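Local structure of Lin0431 protein (Listeria innocua, 3LD7) at residues A[20-25]-A[45-50]; A[57-62]-A[77-82]. The protein is of unknown function, with the part described here forming a mostly beta-stranded domain of the NusG domain II family. All coordinates share one frame; numbering follows the deposited sequence.

Contact 1: residues A[20-25]-A[45-50]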
# COMPACT_ATOMS: atom_id res chain seq x y z
N ARG A 20 3.75 8.00 1.85
CA ARG A 20 4.17 8.15 0.44
C ARG A 20 2.97 8.43 -0.41
O ARG A 20 1.90 7.88 -0.15
CB ARG A 20 4.81 6.86 -0.11
CG ARG A 20 6.15 6.50 0.48
CD ARG A 20 7.33 7.33 -0.11
NE ARG A 20 7.52 7.10 -1.56
CZ ARG A 20 8.01 5.97 -2.08
NH1 ARG A 20 8.36 4.96 -1.28
NH2 ARG A 20 8.17 5.84 -3.40
N GLU A 21 3.14 9.27 -1.43
CA GLU A 21 2.17 9.34 -2.53
C GLU A 21 2.93 8.91 -3.77
O GLU A 21 3.93 9.53 -4.13
CB GLU A 21 1.54 10.75 -2.68
CG GLU A 21 0.93 11.22 -1.34
CD GLU A 21 -0.05 12.40 -1.45
OE1 GLU A 21 -0.32 12.88 -2.56
OE2 GLU A 21 -0.56 12.85 -0.39
N ILE A 22 2.48 7.82 -4.40
CA ILE A 22 3.25 7.18 -5.44
C ILE A 22 2.45 7.09 -6.74
O ILE A 22 1.51 6.30 -6.86
CB ILE A 22 3.68 5.74 -5.06
CG1 ILE A 22 4.48 5.71 -3.75
CG2 ILE A 22 4.50 5.14 -6.22
CD1 ILE A 22 4.90 4.29 -3.32
N PRO A 23 2.81 7.91 -7.72
CA PRO A 23 2.15 7.82 -9.03
C PRO A 23 2.50 6.48 -9.66
O PRO A 23 3.69 6.16 -9.79
CB PRO A 23 2.78 8.98 -9.81
CG PRO A 23 3.22 9.92 -8.77
CD PRO A 23 3.68 9.08 -7.62
N LEU A 24 1.49 5.69 -10.02
CA LEU A 24 1.72 4.32 -10.45
C LEU A 24 1.81 4.26 -11.95
O LEU A 24 2.46 3.38 -12.49
CB LEU A 24 0.59 3.39 -10.02
CG LEU A 24 0.47 3.17 -8.51
CD1 LEU A 24 -0.76 2.34 -8.19
CD2 LEU A 24 1.74 2.55 -7.94
N THR A 25 1.15 5.20 -12.62
CA THR A 25 1.05 5.12 -14.06
C THR A 25 2.38 5.50 -14.71
O THR A 25 2.87 6.62 -14.58
CB THR A 25 -0.13 5.96 -14.57
OG1 THR A 25 -1.31 5.64 -13.81
CG2 THR A 25 -0.36 5.68 -16.04
N MSE A 45 5.71 -3.05 2.08
CA MSE A 45 4.98 -2.59 0.91
C MSE A 45 5.78 -2.87 -0.34
O MSE A 45 7.01 -2.78 -0.32
CB MSE A 45 4.76 -1.07 1.01
CG MSE A 45 4.16 -0.63 2.35
SE MSE A 45 2.50 -1.51 2.83
CE MSE A 45 1.50 -1.16 1.15
N GLU A 46 5.08 -3.18 -1.42
CA GLU A 46 5.74 -3.49 -2.68
C GLU A 46 5.00 -2.83 -3.81
O GLU A 46 3.79 -2.98 -3.95
CB GLU A 46 5.78 -5.02 -2.90
CG GLU A 46 6.52 -5.41 -4.17
CD GLU A 46 6.53 -6.92 -4.41
OE1 GLU A 46 5.88 -7.65 -3.64
OE2 GLU A 46 7.20 -7.37 -5.36
N VAL A 47 5.74 -2.09 -4.63
CA VAL A 47 5.22 -1.56 -5.86
C VAL A 47 5.96 -2.27 -6.98
O VAL A 47 7.18 -2.28 -7.01
CB VAL A 47 5.44 -0.04 -5.95
CG1 VAL A 47 4.95 0.49 -7.28
CG2 VAL A 47 4.70 0.64 -4.79
N ASP A 48 5.21 -2.92 -7.86
CA ASP A 48 5.81 -3.61 -8.98
C ASP A 48 5.09 -3.16 -10.23
O ASP A 48 3.90 -3.41 -10.38
CB ASP A 48 5.68 -5.13 -8.79
CG ASP A 48 6.46 -5.90 -9.84
OD1 ASP A 48 7.70 -6.02 -9.70
OD2 ASP A 48 5.83 -6.39 -10.79
N GLY A 49 5.80 -2.48 -11.13
CA GLY A 49 5.13 -1.89 -12.26
C GLY A 49 4.08 -0.94 -11.74
O GLY A 49 4.37 -0.08 -10.89
N GLU A 50 2.85 -1.09 -12.25
CA GLU A 50 1.78 -0.15 -11.89
C GLU A 50 0.87 -0.67 -10.79
O GLU A 50 -0.25 -0.20 -10.65
CB GLU A 50 0.97 0.23 -13.14
CG GLU A 50 1.89 0.70 -14.25
CD GLU A 50 1.21 1.43 -15.39
OE1 GLU A 50 -0.05 1.39 -15.49
OE2 GLU A 50 1.96 2.03 -16.20
O HOH W 1 -1.72 2.96 -13.88
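Val47 meets the 20-25 segment with both of its methyls, one for each partner: CG1 lies 3.9 Å from CD2 of Leu24, and CG2 lies 3.9 Å from CD1 of Ile22. The fork is set by chi1 of 177°, which turns CG1 anti to the backbone N and CG2 anti to the carbonyl carbon. The side chains of Ile22 and Val47 run antiparallel past each other and meet through the single CD1-CG2 pair. Leu24 divides its two branches: while CD2 goes to Val47, CD1 packs 3.6 Å from the carbonyl O of Glu50.

Nearer the surface the chains come closest, Leu24 CA to Glu50 CA being 4.7 Å, yet no direct hydrogen bond spans the segments. The CG of Glu50 makes a close packing contact, 3.3 Å from the carbonyl O of Leu24, and its extended chain runs on alongside Thr25. A water bridges Thr25 OG1, at 2.7 Å, and Glu50 OE1, to which it donates over 2.8 Å. Thr25 OG1 is also bonded to the backbone N of Val8, and the other carboxylate oxygen, Glu50 OE2, accepts from the backbone N of Gly26.

In the second shell, Phe33 touches Ile22, and Ile52 and His27 touch Val47. Strands 17-23 and 42-48 belong to different antiparallel sheets, and here their side chains face each other across the interface. The contact thus grades from buried methyls to an exposed carboxylate, which suggests that apolar burial joins the sheets inside while Glu50 probably helps tie the loops, through water at OE1 and directly to Gly26 at OE2.

Contact 2: residues A[57-62]-A[77-82]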
# COMPACT_ATOMS: atom_id res chain seq x y z
N ASP A 57 3.40 -8.95 6.22
CA ASP A 57 3.31 -8.20 7.47
C ASP A 57 3.07 -9.16 8.62
O ASP A 57 2.80 -10.35 8.37
CB ASP A 57 2.29 -7.04 7.43
CG ASP A 57 0.85 -7.48 7.38
OD1 ASP A 57 0.47 -8.42 8.12
OD2 ASP A 57 0.07 -6.81 6.66
N ASN A 58 3.24 -8.68 9.85
CA ASN A 58 2.95 -9.51 11.02
C ASN A 58 1.65 -9.15 11.72
O ASN A 58 1.48 -9.36 12.94
CB ASN A 58 4.14 -9.55 11.98
CG ASN A 58 4.52 -8.20 12.52
OD1 ASN A 58 4.01 -7.17 12.08
ND2 ASN A 58 5.46 -8.19 13.46
N SER A 59 0.72 -8.61 10.95
CA SER A 59 -0.61 -8.34 11.50
C SER A 59 -1.26 -9.64 11.95
O SER A 59 -1.02 -10.71 11.37
CB SER A 59 -1.50 -7.60 10.49
OG SER A 59 -1.90 -8.44 9.40
N PRO A 60 -2.10 -9.55 12.99
CA PRO A 60 -2.77 -10.77 13.43
C PRO A 60 -3.80 -11.29 12.43
O PRO A 60 -4.06 -12.51 12.44
CB PRO A 60 -3.43 -10.34 14.74
CG PRO A 60 -3.57 -8.84 14.63
CD PRO A 60 -2.36 -8.39 13.86
N ASP A 61 -4.37 -10.41 11.61
CA ASP A 61 -5.53 -10.79 10.78
C ASP A 61 -5.17 -11.05 9.32
O ASP A 61 -5.90 -11.76 8.61
CB ASP A 61 -6.68 -9.76 10.89
CG ASP A 61 -6.26 -8.34 10.49
OD1 ASP A 61 -5.05 -8.09 10.38
OD2 ASP A 61 -7.15 -7.46 10.33
N GLN A 62 -4.05 -10.48 8.86
CA GLN A 62 -3.61 -10.68 7.47
C GLN A 62 -4.60 -10.22 6.38
O GLN A 62 -4.49 -10.61 5.23
CB GLN A 62 -3.20 -12.14 7.23
CG GLN A 62 -2.05 -12.58 8.10
CD GLN A 62 -0.75 -11.96 7.67
OE1 GLN A 62 -0.30 -12.14 6.53
NE2 GLN A 62 -0.14 -11.22 8.58
N ILE A 77 -6.37 -0.85 0.18
CA ILE A 77 -5.83 -1.93 1.00
C ILE A 77 -5.85 -1.45 2.42
O ILE A 77 -5.52 -0.31 2.70
CB ILE A 77 -4.36 -2.29 0.63
CG1 ILE A 77 -4.25 -2.61 -0.86
CG2 ILE A 77 -3.87 -3.49 1.46
CD1 ILE A 77 -2.79 -2.70 -1.35
N VAL A 78 -6.26 -2.30 3.35
CA VAL A 78 -6.26 -1.85 4.73
C VAL A 78 -5.62 -2.89 5.63
O VAL A 78 -5.87 -4.10 5.50
CB VAL A 78 -7.65 -1.53 5.22
CG1 VAL A 78 -8.51 -2.73 5.05
CG2 VAL A 78 -7.62 -1.08 6.66
N CYS A 79 -4.76 -2.43 6.53
CA CYS A 79 -4.27 -3.26 7.62
C CYS A 79 -4.67 -2.55 8.87
O CYS A 79 -3.98 -1.65 9.35
CB CYS A 79 -2.74 -3.46 7.58
SG CYS A 79 -2.16 -4.44 8.99
N LEU A 80 -5.84 -2.92 9.39
CA LEU A 80 -6.43 -2.18 10.51
C LEU A 80 -5.59 -2.20 11.81
O LEU A 80 -5.34 -1.16 12.41
CB LEU A 80 -7.89 -2.61 10.77
CG LEU A 80 -8.84 -1.44 10.81
CD1 LEU A 80 -10.25 -1.92 10.91
CD2 LEU A 80 -8.50 -0.51 11.96
N PRO A 81 -5.10 -3.37 12.21
CA PRO A 81 -4.30 -3.41 13.45
C PRO A 81 -3.07 -2.52 13.41
O PRO A 81 -2.65 -2.01 14.46
CB PRO A 81 -3.89 -4.90 13.56
CG PRO A 81 -5.02 -5.62 12.84
CD PRO A 81 -5.35 -4.72 11.67
N HIS A 82 -2.49 -2.34 12.22
CA HIS A 82 -1.31 -1.48 12.11
C HIS A 82 -1.66 -0.08 11.64
O HIS A 82 -0.77 0.76 11.43
CB HIS A 82 -0.30 -2.11 11.15
CG HIS A 82 0.27 -3.40 11.65
ND1 HIS A 82 1.20 -4.13 10.94
CD2 HIS A 82 0.02 -4.12 12.78
CE1 HIS A 82 1.53 -5.22 11.63
NE2 HIS A 82 0.80 -5.25 12.74
O HOH W 2 1.26 -7.16 14.70
O HOH W 3 -7.08 -5.33 8.58
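His82 reaches from the turn after strand 76-79 to the loop 57-62. From CB the side chain leads to an imidazole that is used in two ways, its CE1-NE2 edge turned to Asn58 and one face lying against Ser59. CE1 comes 3.2 Å from OD1 of Asn58, which lies near the ring plane; the amide and ring planes stand 77° apart. The face takes the CB of Ser59 in a CH-pi contact, 4.2 Å from the centroid and 20° off the ring normal. At the tip, NE2 is linked to the carbonyl O of Asn58 through a water lying in the ring plane. On the other nitrogen, ND1 has a weak hydrogen bond with Asn43. Asn58 ND2 donates to the carbonyl O of Ala40 and OD1 accepts from the backbone N of Tyr42, so the amide that meets the ring edge is held at both ends.

The loop opens with an Asx turn: OD1 of Asp57 accepts from the backbone N of Ser59 at 2.8 Å and also from Ser59 OG, both from the same face of the carboxylate. Ser59 OG in turn accepts from the N of Gln62, an ST motif leading into helix 63-67, with Gln62 at the N-cap position. Gln62 folds back, and its NE2 donates to the carbonyl oxygens of Asp57 and Ser59, the latter bond nearly straight at 169°.

Held in this way, Ser59 also presents CB to the SG of Cys79 at 3.6 Å. Further out, Pro60 CD packs 3.8 Å from CB of Pro81, whose CG lies 3.5 Å from Asp61 OD1. The other carboxylate oxygen, Asp61 OD2, accepts from a water that itself accepts from the backbone N of Leu80.

In the fold
Contact 1 and contact 2 lie on opposite sides of the chain's centre, with their own centres 19 Å apart and their nearest atoms about 5 Å apart without touching. They follow in series along the chain, contact 1 closing before contact 2 opens. Contact 1 uses strand 17-23 of the four-stranded antiparallel sheet, strand 42-48 of the three-stranded one and the residues just past them. Contact 2 joins the loops at the ends of strands 76-79 and 51-57, with Cys79 the touching residue of the former strand. The two sheets of this NusG domain II-like fold are therefore connected at two separated places, near both outermost strands of the larger sheet.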